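Local atomic coordinates of cytoplasmic Protein STM1381 (Salmonella enterica subsp. enterica serovar Typhimurium, PDB entry 3SOZ), a protein that is of unknown function but probably belongs to the glutamine amidotransferase-like proteins of the class I glutaminase clan. Residues Q192-I197 with L203-Y208; V165-T170 with L243-K248. All blocks are in the same frame, centred on the assembly; numbering follows the deposited sequence.

How the interactions relate
Both contacts lie on the same side of the chain's centre, their own centres about 10 Å apart. Interaction 1 lies within the sheet: strand 192-197 and the end of strand 200-208 pair through backbone hydrogen bonds, and most of the residues that touch are buried. Interaction 2 is smaller and only partly buried; there a loop, 165-170, meets T245 in the last turn of helix 235-246 through side chains alone, with no hydrogen bond across it. The two meet where L194 packs on H167 and the selenomethionine M205 packs on T245 and I246. The loop and the helix thus lie over the L203 and M205 side chains.

Interaction 1: residues Q192-I197 with L203-Y208; sequences QVLAEI and LVMGTY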
ATOM      1  N   GLN A 192      22.048 -18.607  -8.818  1.00 68.88           N
ATOM      2  CA  GLN A 192      21.722 -19.529  -9.880  1.00 68.54           C
ATOM      3  C   GLN A 192      20.233 -19.890  -9.883  1.00 67.10           C
ATOM      4  O   GLN A 192      19.690 -20.319  -8.868  1.00 67.02           O
ATOM      5  CB  GLN A 192      22.690 -20.744  -9.914  1.00 69.13           C
ATOM      6  CG  GLN A 192      22.753 -21.659  -8.649  1.00 72.97           C
ATOM      7  CD  GLN A 192      23.928 -21.372  -7.626  1.00 78.14           C
ATOM      8  OE1 GLN A 192      24.681 -20.376  -7.737  1.00 78.40           O
ATOM      9  NE2 GLN A 192      24.052 -22.264  -6.610  1.00 77.41           N
ATOM     10  N   VAL A 193      19.594 -19.653 -11.035  1.00 65.31           N
ATOM     11  CA  VAL A 193      18.167 -19.830 -11.253  1.00 63.19           C
ATOM     12  C   VAL A 193      17.942 -21.231 -11.795  1.00 62.78           C
ATOM     13  O   VAL A 193      18.435 -21.580 -12.862  1.00 63.42           O
ATOM     14  CB  VAL A 193      17.625 -18.813 -12.290  1.00 62.63           C
ATOM     15  CG1 VAL A 193      16.158 -19.027 -12.516  1.00 61.74           C
ATOM     16  CG2 VAL A 193      17.884 -17.404 -11.855  1.00 61.45           C
ATOM     17  N   LEU A 194      17.182 -22.028 -11.075  1.00 61.63           N
ATOM     18  CA  LEU A 194      16.995 -23.400 -11.449  1.00 61.30           C
ATOM     19  C   LEU A 194      15.664 -23.714 -12.165  1.00 61.56           C
ATOM     20  O   LEU A 194      15.461 -24.854 -12.622  1.00 62.84           O
ATOM     21  CB  LEU A 194      17.151 -24.289 -10.208  1.00 61.25           C
ATOM     22  CG  LEU A 194      18.234 -24.033  -9.138  1.00 61.33           C
ATOM     23  CD1 LEU A 194      18.254 -25.195  -8.142  1.00 59.14           C
ATOM     24  CD2 LEU A 194      19.633 -23.834  -9.718  1.00 63.14           C
ATOM     25  N   ALA A 195      14.756 -22.733 -12.264  1.00 60.64           N
ATOM     26  CA  ALA A 195      13.394 -22.922 -12.809  1.00 58.83           C
ATOM     27  C   ALA A 195      12.813 -21.572 -13.029  1.00 58.38           C
ATOM     28  O   ALA A 195      13.161 -20.654 -12.340  1.00 57.69           O
ATOM     29  CB  ALA A 195      12.520 -23.667 -11.856  1.00 58.14           C
ATOM     30  N   GLU A 196      11.922 -21.450 -13.998  1.00 58.99           N
ATOM     31  CA  GLU A 196      11.273 -20.173 -14.282  1.00 59.59           C
ATOM     32  C   GLU A 196       9.781 -20.318 -14.574  1.00 58.61           C
ATOM     33  O   GLU A 196       9.319 -21.366 -14.989  1.00 59.07           O
ATOM     34  CB  GLU A 196      11.972 -19.456 -15.422  1.00 59.81           C
ATOM     35  CG  GLU A 196      13.283 -18.855 -15.036  1.00 63.77           C
ATOM     36  CD  GLU A 196      13.849 -17.924 -16.119  1.00 71.11           C
ATOM     37  OE1 GLU A 196      13.958 -18.352 -17.290  1.00 71.57           O
ATOM     38  OE2 GLU A 196      14.188 -16.750 -15.787  1.00 76.07           O
ATOM     39  N   ILE A 197       9.033 -19.256 -14.343  1.00 57.92           N
ATOM     40  CA  ILE A 197       7.588 -19.276 -14.553  1.00 57.19           C
ATOM     41  C   ILE A 197       7.275 -17.992 -15.275  1.00 57.24           C
ATOM     42  O   ILE A 197       7.949 -16.992 -15.033  1.00 57.38           O
ATOM     43  CB  ILE A 197       6.827 -19.445 -13.197  1.00 57.40           C
ATOM     44  CG1 ILE A 197       5.330 -19.639 -13.413  1.00 56.00           C
ATOM     45  CG2 ILE A 197       7.207 -18.333 -12.196  1.00 55.77           C
ATOM     46  CD1 ILE A 197       4.649 -20.220 -12.250  1.00 51.66           C
ATOM     47  N   LEU A 203      12.784 -20.460  -8.911  1.00 56.68           N
ATOM     48  CA  LEU A 203      13.620 -21.161  -7.937  1.00 57.09           C
ATOM     49  C   LEU A 203      14.964 -20.525  -8.054  1.00 57.24           C
ATOM     50  O   LEU A 203      15.601 -20.609  -9.089  1.00 57.12           O
ATOM     51  CB  LEU A 203      13.756 -22.632  -8.279  1.00 57.18           C
ATOM     52  CG  LEU A 203      13.548 -23.604  -7.126  1.00 59.50           C
ATOM     53  CD1 LEU A 203      14.192 -24.934  -7.443  1.00 58.30           C
ATOM     54  CD2 LEU A 203      14.075 -23.035  -5.816  1.00 61.41           C
ATOM     55  N   VAL A 204      15.367 -19.812  -7.020  1.00 57.69           N
ATOM     56  CA  VAL A 204      16.630 -19.127  -7.056  1.00 57.59           C
ATOM     57  C   VAL A 204      17.463 -19.594  -5.895  1.00 58.46           C
ATOM     58  O   VAL A 204      17.002 -19.661  -4.736  1.00 57.66           O
ATOM     59  CB  VAL A 204      16.455 -17.611  -7.068  1.00 57.43           C
ATOM     60  CG1 VAL A 204      17.785 -16.911  -7.088  1.00 56.00           C
ATOM     61  CG2 VAL A 204      15.675 -17.227  -8.268  1.00 56.44           C
HETATM   62  N   MSE A 205      18.695 -19.948  -6.248  1.00 59.57           N
HETATM   63  CA  MSE A 205      19.685 -20.387  -5.292  1.00 61.21           C
HETATM   64  C   MSE A 205      20.755 -19.349  -5.112  1.00 60.92           C
HETATM   65  O   MSE A 205      21.100 -18.601  -6.037  1.00 61.07           O
HETATM   66  CB  MSE A 205      20.323 -21.655  -5.783  1.00 62.30           C
HETATM   67  CG  MSE A 205      20.457 -22.624  -4.708  1.00 67.08           C
HETATM   68 SE   MSE A 205      18.723 -23.413  -4.555  1.00 80.45          SE
HETATM   69  CE  MSE A 205      18.958 -24.085  -2.723  1.00 73.69           C
ATOM     70  N   GLY A 206      21.300 -19.303  -3.916  1.00 61.36           N
ATOM     71  CA  GLY A 206      22.328 -18.304  -3.623  1.00 62.24           C
ATOM     72  C   GLY A 206      23.055 -18.665  -2.355  1.00 62.01           C
ATOM     73  O   GLY A 206      22.811 -19.732  -1.798  1.00 62.26           O
ATOM     74  N   THR A 207      23.927 -17.773  -1.899  1.00 61.75           N
ATOM     75  CA  THR A 207      24.730 -18.018  -0.692  1.00 62.19           C
ATOM     76  C   THR A 207      24.836 -16.699   0.078  1.00 62.88           C
ATOM     77  O   THR A 207      24.902 -15.619  -0.547  1.00 62.94           O
ATOM     78  CB  THR A 207      26.217 -18.499  -1.011  1.00 61.83           C
ATOM     79  OG1 THR A 207      26.923 -17.457  -1.726  1.00 59.64           O
ATOM     80  CG2 THR A 207      26.241 -19.834  -1.788  1.00 60.57           C
ATOM     81  N   TYR A 208      24.889 -16.788   1.408  1.00 62.54           N
ATOM     82  CA  TYR A 208      25.097 -15.605   2.216  1.00 63.62           C
ATOM     83  C   TYR A 208      26.240 -15.834   3.240  1.00 64.52           C
ATOM     84  O   TYR A 208      26.059 -16.482   4.298  1.00 64.58           O
ATOM     85  CB  TYR A 208      23.767 -15.118   2.835  1.00 62.80           C
ATOM     86  CG  TYR A 208      23.889 -13.842   3.649  1.00 60.86           C
ATOM     87  CD1 TYR A 208      24.206 -12.611   3.044  1.00 57.85           C
ATOM     88  CD2 TYR A 208      23.667 -13.862   5.024  1.00 58.86           C
ATOM     89  CE1 TYR A 208      24.313 -11.434   3.811  1.00 55.35           C
ATOM     90  CE2 TYR A 208      23.772 -12.705   5.789  1.00 57.47           C
ATOM     91  CZ  TYR A 208      24.094 -11.502   5.183  1.00 56.52           C
ATOM     92  OH  TYR A 208      24.186 -10.375   5.995  1.00 58.21           O
TER
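Q192 and M205 meet because the Q192 CG sits between its own backbone N and carbonyl carbon (chi1 60°) and the chain then bends (chi2 -97°), which lays the amide over the M205 side-chain base. Q192 CG lies 3.8 Å from M205 CB and Q192 NE2 3.9 Å from the same atom, a packing contact along the aliphatic part of the selenomethionine. M205 is bent at chi2 as well, and its SE passes 4.0 Å from L194 CD1 before CE runs on toward helix 235-246. The backbones hold this pair in place: M205 N donates to Q192 O (2.8 Å), and Q192 N donates back to M205 O. Strands 192-197 and 200-208 form a beta hairpin in the antiparallel extension of the mixed sheet; through strand 211-216 it joins the parallel strands, an alpha/beta core consistent with the glutamine amidotransferase family. Next to the hydrogen-bonded pair Q192-M205 comes the non-hydrogen-bonded pair V193-V204, whose CG2 methyls approach to 4.2 Å on the other face. L203 O takes the L194 N-H at 2.9 Å and also receives a CA-H contact from V193. On the face shared with M205, A195 CB lies 3.9 Å from L203 CB, while L203 CD1 reaches L194 CB. On this face the helix puts F238 on L203 and I246 on M205.

Interaction 2: residues V165-T170 with L243-K248; sequences VEHVIT and LHTIKK
T245 reaches from helix 235-246 to H167 and I169 of the loop that links strand 157-162 to strand 175-187. In the alpha/beta fold, this is where the C-terminal helix, packed on the face of the mixed sheet, meets a connection of its antiparallel part. Along 243-248, L243 and H244 lead into the last turn of the helix. T245 then carries the whole contact from this segment. It points toward the loop, and with CG2 anti to the backbone N (chi1 -47°, measured to OG1) its two branches go to different partners. The methyl CG2 meets the edge of the H167 imidazole near the ring plane, 3.5 Å from H167 CE1 and 3.6 Å from H167 NE2. OG1 lies against the I169 side chain, 3.3 Å from both I169 CD1 and I169 CG1, but its polar need is met within the helix, by donation to N241 O one turn earlier. I246, the next residue, takes no part in the contact with the loop and packs instead on M205 of strand 200-208. Beyond it the chain leaves the helix: K247 O accepts from K212 NZ, and K248 NZ bonds to A69 O. On the loop side, residues 167-170 make a beta turn, T170 N bonding to H167 O at 3.1 Å. The same turn fixes the rotation of the imidazole that T245 touches: I169 N donates to H167 ND1 at 3.0 Å, nearly straight (176°) and 1° out of the ring plane.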
ATOM      1  N   VAL A 165      20.890 -24.999 -16.243  1.00 75.78           N
ATOM      2  CA  VAL A 165      21.647 -25.440 -15.061  1.00 76.14           C
ATOM      3  C   VAL A 165      21.217 -26.830 -14.550  1.00 77.34           C
ATOM      4  O   VAL A 165      20.061 -27.067 -14.240  1.00 76.49           O
ATOM      5  CB  VAL A 165      21.596 -24.409 -13.919  1.00 75.62           C
ATOM      6  CG1 VAL A 165      22.413 -24.882 -12.729  1.00 75.94           C
ATOM      7  CG2 VAL A 165      22.104 -23.060 -14.398  1.00 75.03           C
ATOM      8  N   GLU A 166      22.178 -27.757 -14.512  1.00 79.36           N
ATOM      9  CA  GLU A 166      21.949 -29.117 -13.992  1.00 80.44           C
ATOM     10  C   GLU A 166      21.944 -29.069 -12.465  1.00 79.71           C
ATOM     11  O   GLU A 166      22.784 -28.386 -11.869  1.00 80.03           O
ATOM     12  CB  GLU A 166      23.053 -30.068 -14.487  1.00 81.00           C
ATOM     13  CG  GLU A 166      22.731 -30.833 -15.793  1.00 84.39           C
ATOM     14  CD  GLU A 166      24.001 -31.428 -16.446  1.00 87.97           C
ATOM     15  OE1 GLU A 166      24.830 -30.626 -16.963  1.00 88.68           O
ATOM     16  OE2 GLU A 166      24.168 -32.681 -16.440  1.00 86.14           O
ATOM     17  N   HIS A 167      21.017 -29.785 -11.829  1.00 78.79           N
ATOM     18  CA  HIS A 167      20.896 -29.733 -10.360  1.00 77.77           C
ATOM     19  C   HIS A 167      20.091 -30.890  -9.782  1.00 77.72           C
ATOM     20  O   HIS A 167      19.168 -31.426 -10.402  1.00 77.12           O
ATOM     21  CB  HIS A 167      20.286 -28.397  -9.903  1.00 77.71           C
ATOM     22  CG  HIS A 167      20.550 -28.050  -8.468  1.00 75.60           C
ATOM     23  ND1 HIS A 167      19.934 -28.698  -7.418  1.00 74.29           N
ATOM     24  CD2 HIS A 167      21.324 -27.085  -7.916  1.00 74.44           C
ATOM     25  CE1 HIS A 167      20.353 -28.173  -6.279  1.00 74.35           C
ATOM     26  NE2 HIS A 167      21.197 -27.193  -6.553  1.00 73.99           N
ATOM     27  N   VAL A 168      20.465 -31.248  -8.569  1.00 77.66           N
ATOM     28  CA  VAL A 168      19.881 -32.356  -7.870  1.00 78.36           C
ATOM     29  C   VAL A 168      18.372 -32.177  -7.692  1.00 78.57           C
ATOM     30  O   VAL A 168      17.615 -33.136  -7.832  1.00 78.62           O
ATOM     31  CB  VAL A 168      20.555 -32.542  -6.501  1.00 78.46           C
ATOM     32  CG1 VAL A 168      20.590 -34.014  -6.139  1.00 79.12           C
ATOM     33  CG2 VAL A 168      21.986 -31.980  -6.526  1.00 79.10           C
ATOM     34  N   ILE A 169      17.934 -30.952  -7.399  1.00 78.80           N
ATOM     35  CA  ILE A 169      16.511 -30.679  -7.127  1.00 78.39           C
ATOM     36  C   ILE A 169      15.684 -30.922  -8.378  1.00 78.34           C
ATOM     37  O   ILE A 169      14.551 -31.412  -8.303  1.00 78.71           O
ATOM     38  CB  ILE A 169      16.287 -29.218  -6.639  1.00 78.23           C
ATOM     39  CG1 ILE A 169      16.997 -28.982  -5.305  1.00 77.85           C
ATOM     40  CG2 ILE A 169      14.808 -28.899  -6.494  1.00 77.21           C
ATOM     41  CD1 ILE A 169      17.426 -27.546  -5.091  1.00 77.43           C
ATOM     42  N   THR A 170      16.310 -30.633  -9.513  1.00 78.03           N
ATOM     43  CA  THR A 170      15.668 -30.431 -10.796  1.00 77.72           C
ATOM     44  C   THR A 170      15.753 -31.637 -11.744  1.00 77.73           C
ATOM     45  O   THR A 170      15.084 -31.659 -12.789  1.00 77.82           O
ATOM     46  CB  THR A 170      16.300 -29.185 -11.467  1.00 77.77           C
ATOM     47  OG1 THR A 170      15.275 -28.343 -11.990  1.00 78.30           O
ATOM     48  CG2 THR A 170      17.317 -29.551 -12.564  1.00 78.27           C
ATOM     49  N   LEU A 243      15.555 -28.630   0.758  1.00 70.90           N
ATOM     50  CA  LEU A 243      16.059 -28.576   2.104  1.00 72.18           C
ATOM     51  C   LEU A 243      17.453 -29.190   2.186  1.00 73.21           C
ATOM     52  O   LEU A 243      18.402 -28.501   2.522  1.00 73.69           O
ATOM     53  CB  LEU A 243      15.068 -29.264   3.038  1.00 72.03           C
ATOM     54  CG  LEU A 243      14.146 -28.366   3.878  1.00 72.11           C
ATOM     55  CD1 LEU A 243      13.965 -26.954   3.321  1.00 71.23           C
ATOM     56  CD2 LEU A 243      12.820 -29.045   4.027  1.00 71.78           C
ATOM     57  N   HIS A 244      17.597 -30.467   1.842  1.00 74.39           N
ATOM     58  CA  HIS A 244      18.939 -31.046   1.733  1.00 75.26           C
ATOM     59  C   HIS A 244      19.915 -30.118   0.980  1.00 75.02           C
ATOM     60  O   HIS A 244      21.021 -29.903   1.438  1.00 75.75           O
ATOM     61  CB  HIS A 244      18.925 -32.481   1.170  1.00 75.25           C
ATOM     62  CG  HIS A 244      18.311 -33.493   2.099  1.00 76.95           C
ATOM     63  ND1 HIS A 244      17.330 -34.382   1.699  1.00 78.02           N
ATOM     64  CD2 HIS A 244      18.535 -33.751   3.413  1.00 78.25           C
ATOM     65  CE1 HIS A 244      16.985 -35.149   2.720  1.00 78.69           C
ATOM     66  NE2 HIS A 244      17.701 -34.786   3.773  1.00 79.46           N
ATOM     67  N   THR A 245      19.501 -29.517  -0.121  1.00 74.87           N
ATOM     68  CA  THR A 245      20.386 -28.585  -0.825  1.00 75.07           C
ATOM     69  C   THR A 245      20.917 -27.433   0.048  1.00 76.17           C
ATOM     70  O   THR A 245      22.068 -27.013  -0.116  1.00 76.43           O
ATOM     71  CB  THR A 245      19.717 -28.026  -2.067  1.00 74.77           C
ATOM     72  OG1 THR A 245      19.138 -29.111  -2.787  1.00 73.87           O
ATOM     73  CG2 THR A 245      20.700 -27.299  -2.957  1.00 73.05           C
ATOM     74  N   ILE A 246      20.097 -26.928   0.974  1.00 77.14           N
ATOM     75  CA  ILE A 246      20.551 -25.852   1.877  1.00 77.99           C
ATOM     76  C   ILE A 246      21.053 -26.302   3.264  1.00 78.74           C
ATOM     77  O   ILE A 246      21.391 -25.446   4.086  1.00 79.02           O
ATOM     78  CB  ILE A 246      19.500 -24.701   2.076  1.00 77.76           C
ATOM     79  CG1 ILE A 246      18.198 -25.232   2.657  1.00 77.54           C
ATOM     80  CG2 ILE A 246      19.273 -23.928   0.807  1.00 77.29           C
ATOM     81  CD1 ILE A 246      17.397 -24.158   3.322  1.00 79.43           C
ATOM     82  N   LYS A 247      21.102 -27.611   3.524  1.00 79.75           N
ATOM     83  CA  LYS A 247      21.642 -28.127   4.799  1.00 81.22           C
ATOM     84  C   LYS A 247      23.010 -27.513   5.132  1.00 82.16           C
ATOM     85  O   LYS A 247      23.918 -27.478   4.283  1.00 81.54           O
ATOM     86  CB  LYS A 247      21.728 -29.660   4.818  1.00 81.26           C
ATOM     87  CG  LYS A 247      21.921 -30.247   6.208  1.00 81.37           C
ATOM     88  CD  LYS A 247      22.473 -31.657   6.139  1.00 84.05           C
ATOM     89  CE  LYS A 247      22.580 -32.295   7.530  1.00 85.64           C
ATOM     90  NZ  LYS A 247      22.941 -33.752   7.460  1.00 85.78           N
ATOM     91  N   LYS A 248      23.134 -27.035   6.373  1.00 83.66           N
ATOM     92  CA  LYS A 248      24.271 -26.186   6.776  1.00 85.15           C
ATOM     93  C   LYS A 248      25.672 -26.876   6.823  1.00 85.42           C
ATOM     94  O   LYS A 248      26.163 -27.386   7.849  1.00 85.44           O
ATOM     95  CB  LYS A 248      23.948 -25.368   8.051  1.00 85.14           C
ATOM     96  CG  LYS A 248      24.031 -26.082   9.400  1.00 87.09           C
ATOM     97  CD  LYS A 248      24.551 -25.092  10.475  1.00 89.18           C
ATOM     98  CE  LYS A 248      24.113 -25.475  11.890  1.00 89.33           C
ATOM     99  NZ  LYS A 248      23.878 -24.232  12.690  1.00 90.30           N
ATOM    100  OXT LYS A 248      26.358 -26.923   5.785  1.00 85.77           O
TER